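Local coordinates for iron Transport-associated domain protein (Bacillus anthracis, PDB 4H8Q), which binds heme through a NEAT domain of the secreted hemophore IsdX2, which probably takes heme from methemoglobin to supply the bacterium with iron, at residues W61-T67 against A103-I109; A19-L23 against N34-V38. The protein carries 1 engineered substitution. All blocks are in the same frame, centred on the assembly; numbering follows the deposited sequence.

Contact 1: W61-T67 against A103-I109; sequences WITKFQT and AKVKVDI. With HEM (protoporphyrin IX containing Fe), chain B.
Ile-109 lies over one face of the Trp-61 indole where Trp-61, just before strand 62-67, meets the end of the antiparallel strand 103-109 beside the heme. From CB of Ile-109 two branches spread over the indole. CG1 stands almost on the normal of the five-membered ring, 3.7 Å from its centroid, a CH-pi contact. The CG2 branch covers the pyrrole side and comes 3.6 Å from NE1 of Trp-61. CD1, at the tip, rests above the middle of the indole. Trp-61 has CG anti to its carbonyl carbon (chi1 -72°), which turns a face of the indole to Ile-109.

A classic beta bulge follows: Thr-63 and Lys-64 both face Lys-106, whose O takes a bond of 2.8 Å from Thr-63 N and a weak one from Lys-64 N. On the outer side of the bulge, Thr-63 OG1 donates to Asp-108 OD1 at 2.7 Å, nearly in line with the C-O bond. The same oxygen receives Lys-106 NZ on its syn side at 2.8 Å, completing a salt bridge, while OD2 bonds to His-115. Val-105 and Val-107 turn to the side of the sheet away from the Lys-64 and Lys-106 side chains, where Val-107 CG2 packs 3.6 Å from HEM CAC. In the barrel this pair of strands is flanked by strand 72-82 beside 62-69 and strand 114-125 beside 101-109.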
loop_
_atom_site.group_PDB
_atom_site.type_symbol
_atom_site.label_atom_id
_atom_site.label_comp_id
_atom_site.label_asym_id
_atom_site.label_seq_id
_atom_site.Cartn_x
_atom_site.Cartn_y
_atom_site.Cartn_z
ATOM N N TRP A 61 0.548 -8.329 -12.072
ATOM C CA TRP A 61 -0.643 -9.011 -11.547
ATOM C C TRP A 61 -1.597 -8.076 -10.810
ATOM O O TRP A 61 -2.788 -8.358 -10.678
ATOM C CB TRP A 61 -0.221 -10.096 -10.560
ATOM C CG TRP A 61 0.419 -11.279 -11.170
ATOM C CD1 TRP A 61 0.527 -11.577 -12.502
ATOM C CD2 TRP A 61 1.053 -12.342 -10.463
ATOM N NE1 TRP A 61 1.191 -12.772 -12.660
ATOM C CE2 TRP A 61 1.526 -13.258 -11.428
ATOM C CE3 TRP A 61 1.270 -12.609 -9.109
ATOM C CZ2 TRP A 61 2.201 -14.426 -11.073
ATOM C CZ3 TRP A 61 1.941 -13.767 -8.760
ATOM C CH2 TRP A 61 2.397 -14.665 -9.740
ATOM N N ILE A 62 -1.074 -6.972 -10.301
ATOM C CA ILE A 62 -1.901 -6.086 -9.489
ATOM C C ILE A 62 -2.462 -5.002 -10.388
ATOM O O ILE A 62 -1.760 -4.074 -10.764
ATOM C CB ILE A 62 -1.099 -5.498 -8.308
ATOM C CG1 ILE A 62 -0.480 -6.630 -7.481
ATOM C CG2 ILE A 62 -1.998 -4.622 -7.449
ATOM C CD1 ILE A 62 0.500 -6.166 -6.411
ATOM N N THR A 63 -3.727 -5.138 -10.766
ATOM C CA THR A 63 -4.288 -4.248 -11.780
ATOM C C THR A 63 -4.906 -2.969 -11.227
ATOM O O THR A 63 -5.008 -1.967 -11.940
ATOM C CB THR A 63 -5.265 -4.980 -12.711
ATOM O OG1 THR A 63 -6.307 -5.565 -11.933
ATOM C CG2 THR A 63 -4.540 -6.080 -13.471
ATOM N N LYS A 64 -5.319 -2.998 -9.966
ATOM C CA LYS A 64 -5.842 -1.808 -9.306
ATOM C C LYS A 64 -5.389 -1.781 -7.862
ATOM O O LYS A 64 -5.289 -2.826 -7.209
ATOM C CB LYS A 64 -7.372 -1.781 -9.322
ATOM C CG LYS A 64 -8.004 -1.556 -10.681
ATOM C CD LYS A 64 -9.512 -1.373 -10.536
ATOM C CE LYS A 64 -10.125 -0.815 -11.814
ATOM N NZ LYS A 64 -11.616 -0.736 -11.739
ATOM N N PHE A 65 -5.116 -0.582 -7.357
ATOM C CA PHE A 65 -4.817 -0.419 -5.943
ATOM C C PHE A 65 -5.373 0.909 -5.454
ATOM O O PHE A 65 -5.027 1.966 -5.988
ATOM C CB PHE A 65 -3.308 -0.492 -5.667
ATOM C CG PHE A 65 -2.966 -0.294 -4.224
ATOM C CD1 PHE A 65 -3.295 -1.267 -3.285
ATOM C CD2 PHE A 65 -2.379 0.878 -3.787
ATOM C CE1 PHE A 65 -3.005 -1.087 -1.946
ATOM C CE2 PHE A 65 -2.084 1.070 -2.441
ATOM C CZ PHE A 65 -2.388 0.085 -1.522
ATOM N N GLN A 66 -6.241 0.857 -4.445
ATOM C CA GLN A 66 -6.914 2.067 -3.975
ATOM C C GLN A 66 -6.815 2.192 -2.462
ATOM O O GLN A 66 -6.741 1.191 -1.743
ATOM C CB GLN A 66 -8.386 2.043 -4.391
ATOM C CG GLN A 66 -8.584 1.877 -5.875
ATOM C CD GLN A 66 -10.043 1.818 -6.263
ATOM O OE1 GLN A 66 -10.911 1.535 -5.435
ATOM N NE2 GLN A 66 -10.322 2.074 -7.534
ATOM N N THR A 67 -6.813 3.423 -1.965
ATOM C CA THR A 67 -6.865 3.625 -0.529
ATOM C C THR A 67 -7.995 4.587 -0.195
ATOM O O THR A 67 -8.445 5.348 -1.055
ATOM C CB THR A 67 -5.533 4.155 0.035
ATOM O OG1 THR A 67 -5.242 5.442 -0.527
ATOM C CG2 THR A 67 -4.399 3.203 -0.295
ATOM N N ALA A 103 -7.918 -0.238 2.252
ATOM C CA ALA A 103 -7.475 -0.239 0.866
ATOM C C ALA A 103 -8.208 -1.324 0.095
ATOM O O ALA A 103 -8.862 -2.189 0.684
ATOM C CB ALA A 103 -5.968 -0.453 0.787
ATOM N N LYS A 104 -8.112 -1.255 -1.223
ATOM C CA LYS A 104 -8.735 -2.233 -2.101
ATOM C C LYS A 104 -7.703 -2.620 -3.135
ATOM O O LYS A 104 -6.874 -1.798 -3.545
ATOM C CB LYS A 104 -9.937 -1.624 -2.817
ATOM C CG LYS A 104 -11.137 -1.377 -1.911
ATOM C CD LYS A 104 -12.206 -0.575 -2.630
ATOM C CE LYS A 104 -13.468 -0.467 -1.786
ATOM N NZ LYS A 104 -14.093 -1.813 -1.580
ATOM N N VAL A 105 -7.748 -3.874 -3.559
ATOM C CA VAL A 105 -6.804 -4.363 -4.555
ATOM C C VAL A 105 -7.542 -5.236 -5.569
ATOM O O VAL A 105 -8.465 -5.972 -5.210
ATOM C CB VAL A 105 -5.624 -5.128 -3.891
ATOM C CG1 VAL A 105 -6.103 -6.427 -3.199
ATOM C CG2 VAL A 105 -4.521 -5.404 -4.903
ATOM N N LYS A 106 -7.163 -5.119 -6.841
ATOM C CA LYS A 106 -7.654 -6.019 -7.874
ATOM C C LYS A 106 -6.475 -6.789 -8.444
ATOM O O LYS A 106 -5.448 -6.207 -8.774
ATOM C CB LYS A 106 -8.385 -5.262 -8.981
ATOM C CG LYS A 106 -9.004 -6.160 -10.041
ATOM C CD LYS A 106 -9.878 -5.341 -10.979
ATOM C CE LYS A 106 -10.665 -6.219 -11.946
ATOM N NZ LYS A 106 -9.811 -6.672 -13.071
ATOM N N VAL A 107 -6.623 -8.105 -8.547
ATOM C CA VAL A 107 -5.543 -8.970 -9.004
ATOM C C VAL A 107 -6.002 -9.757 -10.227
ATOM O O VAL A 107 -7.120 -10.283 -10.257
ATOM C CB VAL A 107 -5.132 -9.966 -7.905
ATOM C CG1 VAL A 107 -3.907 -10.770 -8.334
ATOM C CG2 VAL A 107 -4.870 -9.242 -6.585
ATOM N N ASP A 108 -5.150 -9.812 -11.246
ATOM C CA ASP A 108 -5.447 -10.583 -12.452
ATOM C C ASP A 108 -4.242 -11.382 -12.894
ATOM O O ASP A 108 -3.207 -10.813 -13.254
ATOM C CB ASP A 108 -5.913 -9.686 -13.597
ATOM C CG ASP A 108 -7.257 -9.058 -13.330
ATOM O OD1 ASP A 108 -7.284 -7.856 -12.981
ATOM O OD2 ASP A 108 -8.287 -9.763 -13.461
ATOM N N ILE A 109 -4.379 -12.707 -12.863
ATOM C CA ILE A 109 -3.337 -13.586 -13.361
ATOM C C ILE A 109 -3.972 -14.464 -14.428
ATOM O O ILE A 109 -4.583 -15.486 -14.121
ATOM C CB ILE A 109 -2.736 -14.458 -12.251
ATOM C CG1 ILE A 109 -2.414 -13.610 -11.011
ATOM C CG2 ILE A 109 -1.495 -15.181 -12.771
ATOM C CD1 ILE A 109 -1.856 -14.386 -9.864
HETATM C CHA HEM B . -6.984 -14.680 -0.927
HETATM C CHB HEM B . -4.279 -17.697 -3.598
HETATM C CHC HEM B . -1.942 -13.924 -5.597
HETATM C CHD HEM B . -4.214 -10.936 -2.508
HETATM C C1A HEM B . -6.458 -15.814 -1.486
HETATM C C2A HEM B . -6.884 -17.174 -1.210
HETATM C C3A HEM B . -6.126 -17.992 -1.947
HETATM C C4A HEM B . -5.209 -17.191 -2.724
HETATM C CMA HEM B . -6.200 -19.533 -1.994
HETATM C CAA HEM B . -8.000 -17.583 -0.214
HETATM C CBA HEM B . -7.529 -17.311 1.216
HETATM C CGA HEM B . -6.265 -18.070 1.560
HETATM O O1A HEM B . -6.179 -19.284 1.246
HETATM O O2A HEM B . -5.334 -17.483 2.172
HETATM C C1B HEM B . -3.405 -16.939 -4.344
HETATM C C2B HEM B . -2.386 -17.470 -5.218
HETATM C C3B HEM B . -1.739 -16.446 -5.769
HETATM C C4B HEM B . -2.324 -15.212 -5.272
HETATM C CMB HEM B . -2.090 -18.971 -5.444
HETATM C CAB HEM B . -0.571 -16.588 -6.770
HETATM C CBB HEM B . 0.099 -15.511 -7.168
HETATM C C1C HEM B . -2.329 -12.787 -4.915
HETATM C C2C HEM B . -1.808 -11.448 -5.124
HETATM C C3C HEM B . -2.433 -10.620 -4.278
HETATM C C4C HEM B . -3.377 -11.403 -3.495
HETATM C CMC HEM B . -0.727 -11.064 -6.166
HETATM C CAC HEM B . -2.197 -9.100 -4.150
HETATM C CBC HEM B . -3.006 -8.379 -3.376
HETATM C C1D HEM B . -5.154 -11.678 -1.833
HETATM C C2D HEM B . -6.061 -11.114 -0.869
HETATM C C3D HEM B . -6.917 -12.263 -0.376
HETATM C C4D HEM B . -6.451 -13.424 -1.093
HETATM C CMD HEM B . -6.145 -9.648 -0.421
HETATM C CAD HEM B . -8.050 -12.194 0.663
HETATM C CBD HEM B . -7.579 -12.788 1.982
HETATM C CGD HEM B . -6.374 -12.070 2.518
HETATM O O1D HEM B . -6.385 -10.808 2.634
HETATM O O2D HEM B . -5.391 -12.779 2.856
HETATM N NA HEM B . -5.441 -15.862 -2.411
HETATM N NB HEM B . -3.341 -15.555 -4.399
HETATM N NC HEM B . -3.273 -12.715 -3.907
HETATM N ND HEM B . -5.410 -13.046 -1.945
HETATM FE FE HEM B . -4.531 -14.270 -3.327
#

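Contact 2: A19-L23 against N34-V38; sequences AFKVL and NTYVV. Engineered in segment 34-38: Thr-35 (natural residue Gln). With HEM (protoporphyrin IX containing Fe), chain B.
The Phe-20 ring presents its edge to Val-38 O, which lies near the ring plane 3.2 Å from CE1, and Val-22 CG2 sits at the edge too. A water stands above one face toward the rim, and Val-37 CG2 approaches obliquely, 3.5 Å from CE2 of Phe-20. The ring takes the position between backbone N and carbonyl carbon (chi1 70°), from which its far end reaches the loop. In Tyr-36 the two faces are both covered: HEM CMC is centred over one, and CG2 of the engineered Thr-35 (Gln in the natural sequence) lies toward the rim of the other.

Asn-34 reaches back to the strand, and its OD1 accepts the backbone N of Val-22 at 2.9 Å. That bond is nearly straight at the hydrogen (168°), although the donor is tilted 33° from the amide plane. The water lies 2.8 Å from both OD1 of Asn-34 and O of Phe-20, placed to donate to either. Val-37 CG2 also packs on Val-22 CG2. Strand 14-24 pairs here with strand 114-125, and Phe-20 N bonds to Ser-39. The amide oxygen thus accepts a strand N-H and may also accept from the water, while apolar packing of Phe-20, Val-22 and Val-37 joins strand 14-24 to the loop whose Tyr-36 lies on the heme.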
loop_
_atom_site.group_PDB
_atom_site.type_symbol
_atom_site.label_atom_id
_atom_site.label_comp_id
_atom_site.label_asym_id
_atom_site.label_seq_id
_atom_site.Cartn_x
_atom_site.Cartn_y
_atom_site.Cartn_z
ATOM N N ALA A 19 7.639 0.923 8.826
ATOM C CA ALA A 19 7.241 -0.469 8.686
ATOM C C ALA A 19 5.727 -0.590 8.677
ATOM O O ALA A 19 5.027 0.236 9.261
ATOM C CB ALA A 19 7.825 -1.311 9.824
ATOM N N PHE A 20 5.220 -1.624 8.019
ATOM C CA PHE A 20 3.775 -1.848 7.977
ATOM C C PHE A 20 3.485 -3.300 7.630
ATOM O O PHE A 20 4.382 -4.046 7.201
ATOM C CB PHE A 20 3.113 -0.932 6.939
ATOM C CG PHE A 20 3.444 -1.311 5.524
ATOM C CD1 PHE A 20 4.617 -0.860 4.934
ATOM C CD2 PHE A 20 2.594 -2.133 4.791
ATOM C CE1 PHE A 20 4.938 -1.227 3.636
ATOM C CE2 PHE A 20 2.900 -2.497 3.490
ATOM C CZ PHE A 20 4.075 -2.045 2.910
ATOM N N LYS A 21 2.225 -3.689 7.817
ATOM C CA LYS A 21 1.735 -4.996 7.426
ATOM C C LYS A 21 0.398 -4.786 6.724
ATOM O O LYS A 21 -0.328 -3.835 7.036
ATOM C CB LYS A 21 1.527 -5.875 8.669
ATOM C CG LYS A 21 2.805 -6.295 9.368
ATOM C CD LYS A 21 2.495 -7.005 10.685
ATOM C CE LYS A 21 3.773 -7.436 11.406
ATOM N NZ LYS A 21 3.482 -8.026 12.751
ATOM N N VAL A 22 0.081 -5.656 5.773
ATOM C CA VAL A 22 -1.246 -5.672 5.176
ATOM C C VAL A 22 -2.051 -6.778 5.842
ATOM O O VAL A 22 -1.604 -7.922 5.902
ATOM C CB VAL A 22 -1.192 -5.916 3.660
ATOM C CG1 VAL A 22 -2.589 -5.799 3.045
ATOM C CG2 VAL A 22 -0.243 -4.902 3.007
ATOM N N LEU A 23 -3.238 -6.422 6.321
ATOM C CA LEU A 23 -4.089 -7.336 7.078
ATOM C C LEU A 23 -5.311 -7.763 6.281
ATOM O O LEU A 23 -5.875 -6.988 5.512
ATOM C CB LEU A 23 -4.534 -6.657 8.375
ATOM C CG LEU A 23 -3.429 -6.139 9.293
ATOM C CD1 LEU A 23 -4.040 -5.391 10.484
ATOM C CD2 LEU A 23 -2.520 -7.290 9.756
ATOM N N ASN A 34 0.303 -9.253 1.785
ATOM C CA ASN A 34 1.497 -8.797 2.467
ATOM C C ASN A 34 2.766 -9.315 1.795
ATOM O O ASN A 34 3.838 -8.709 1.897
ATOM C CB ASN A 34 1.457 -9.222 3.930
ATOM C CG ASN A 34 2.448 -8.474 4.772
ATOM O OD1 ASN A 34 2.324 -7.261 4.978
ATOM N ND2 ASN A 34 3.446 -9.192 5.277
ATOM N N THR A 35 2.629 -10.441 1.106
ATOM C CA THR A 35 3.730 -11.069 0.385
ATOM C C THR A 35 4.214 -10.212 -0.789
ATOM O O THR A 35 5.362 -10.335 -1.237
ATOM C CB THR A 35 3.254 -12.440 -0.163
ATOM O OG1 THR A 35 3.034 -13.341 0.935
ATOM C CG2 THR A 35 4.258 -13.043 -1.124
ATOM N N TYR A 36 3.334 -9.337 -1.266
ATOM C CA TYR A 36 3.542 -8.624 -2.527
ATOM C C TYR A 36 3.799 -7.139 -2.335
ATOM O O TYR A 36 3.695 -6.357 -3.276
ATOM C CB TYR A 36 2.342 -8.833 -3.451
ATOM C CG TYR A 36 2.176 -10.283 -3.826
ATOM C CD1 TYR A 36 2.935 -10.839 -4.842
ATOM C CD2 TYR A 36 1.295 -11.104 -3.136
ATOM C CE1 TYR A 36 2.808 -12.173 -5.181
ATOM C CE2 TYR A 36 1.157 -12.440 -3.464
ATOM C CZ TYR A 36 1.922 -12.968 -4.489
ATOM O OH TYR A 36 1.804 -14.296 -4.820
ATOM N N VAL A 37 4.122 -6.749 -1.110
ATOM C CA VAL A 37 4.517 -5.376 -0.837
ATOM C C VAL A 37 5.876 -5.373 -0.153
ATOM O O VAL A 37 6.280 -6.365 0.464
ATOM C CB VAL A 37 3.506 -4.664 0.085
ATOM C CG1 VAL A 37 2.126 -4.716 -0.517
ATOM C CG2 VAL A 37 3.515 -5.294 1.480
ATOM N N VAL A 38 6.593 -4.264 -0.272
ATOM C CA VAL A 38 7.867 -4.130 0.411
ATOM C C VAL A 38 7.727 -3.271 1.660
ATOM O O VAL A 38 7.236 -2.152 1.600
ATOM C CB VAL A 38 8.927 -3.508 -0.498
ATOM C CG1 VAL A 38 10.217 -3.269 0.284
ATOM C CG2 VAL A 38 9.163 -4.389 -1.713
HETATM C CHA HEM B . -6.984 -14.680 -0.927
HETATM C CHB HEM B . -4.279 -17.697 -3.598
HETATM C CHC HEM B . -1.942 -13.924 -5.597
HETATM C CHD HEM B . -4.214 -10.936 -2.508
HETATM C C1A HEM B . -6.458 -15.814 -1.486
HETATM C C2A HEM B . -6.884 -17.174 -1.210
HETATM C C3A HEM B . -6.126 -17.992 -1.947
HETATM C C4A HEM B . -5.209 -17.191 -2.724
HETATM C CMA HEM B . -6.200 -19.533 -1.994
HETATM C CAA HEM B . -8.000 -17.583 -0.214
HETATM C CBA HEM B . -7.529 -17.311 1.216
HETATM C CGA HEM B . -6.265 -18.070 1.560
HETATM O O1A HEM B . -6.179 -19.284 1.246
HETATM O O2A HEM B . -5.334 -17.483 2.172
HETATM C C1B HEM B . -3.405 -16.939 -4.344
HETATM C C2B HEM B . -2.386 -17.470 -5.218
HETATM C C3B HEM B . -1.739 -16.446 -5.769
HETATM C C4B HEM B . -2.324 -15.212 -5.272
HETATM C CMB HEM B . -2.090 -18.971 -5.444
HETATM C CAB HEM B . -0.571 -16.588 -6.770
HETATM C CBB HEM B . 0.099 -15.511 -7.168
HETATM C C1C HEM B . -2.329 -12.787 -4.915
HETATM C C2C HEM B . -1.808 -11.448 -5.124
HETATM C C3C HEM B . -2.433 -10.620 -4.278
HETATM C C4C HEM B . -3.377 -11.403 -3.495
HETATM C CMC HEM B . -0.727 -11.064 -6.166
HETATM C CAC HEM B . -2.197 -9.100 -4.150
HETATM C CBC HEM B . -3.006 -8.379 -3.376
HETATM C C1D HEM B . -5.154 -11.678 -1.833
HETATM C C2D HEM B . -6.061 -11.114 -0.869
HETATM C C3D HEM B . -6.917 -12.263 -0.376
HETATM C C4D HEM B . -6.451 -13.424 -1.093
HETATM C CMD HEM B . -6.145 -9.648 -0.421
HETATM C CAD HEM B . -8.050 -12.194 0.663
HETATM C CBD HEM B . -7.579 -12.788 1.982
HETATM C CGD HEM B . -6.374 -12.070 2.518
HETATM O O1D HEM B . -6.385 -10.808 2.634
HETATM O O2D HEM B . -5.391 -12.779 2.856
HETATM N NA HEM B . -5.441 -15.862 -2.411
HETATM N NB HEM B . -3.341 -15.555 -4.399
HETATM N NC HEM B . -3.273 -12.715 -3.907
HETATM N ND HEM B . -5.410 -13.046 -1.945
HETATM FE FE HEM B . -4.531 -14.270 -3.327
HETATM O O HOH W 1 4.789 -5.954 5.224
#

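Contact 1 reaches the heme from two barrel strands, contact 2 from a loop packed on strand 14-24, and their centres are about 14 Å apart. Residues 61-67 and 103-109 supply Trp-61, Val-105, Val-107 and Ile-109 to the pocket, whereas the loop 34-38 supplies Tyr-36. The two contacts touch directly where Trp-61 CZ3 packs 4.0 Å from Tyr-36 OH. They flank the porphyrin from opposite sides: the methyl HEM CMC lies between the Tyr-36 ring on one side and Val-107 CG1, 3.9 Å from that methyl, on the other. Ser-31 and Met-32, in the connection between residues 19-23 and 34-38, add hydrogen bonds to the heme.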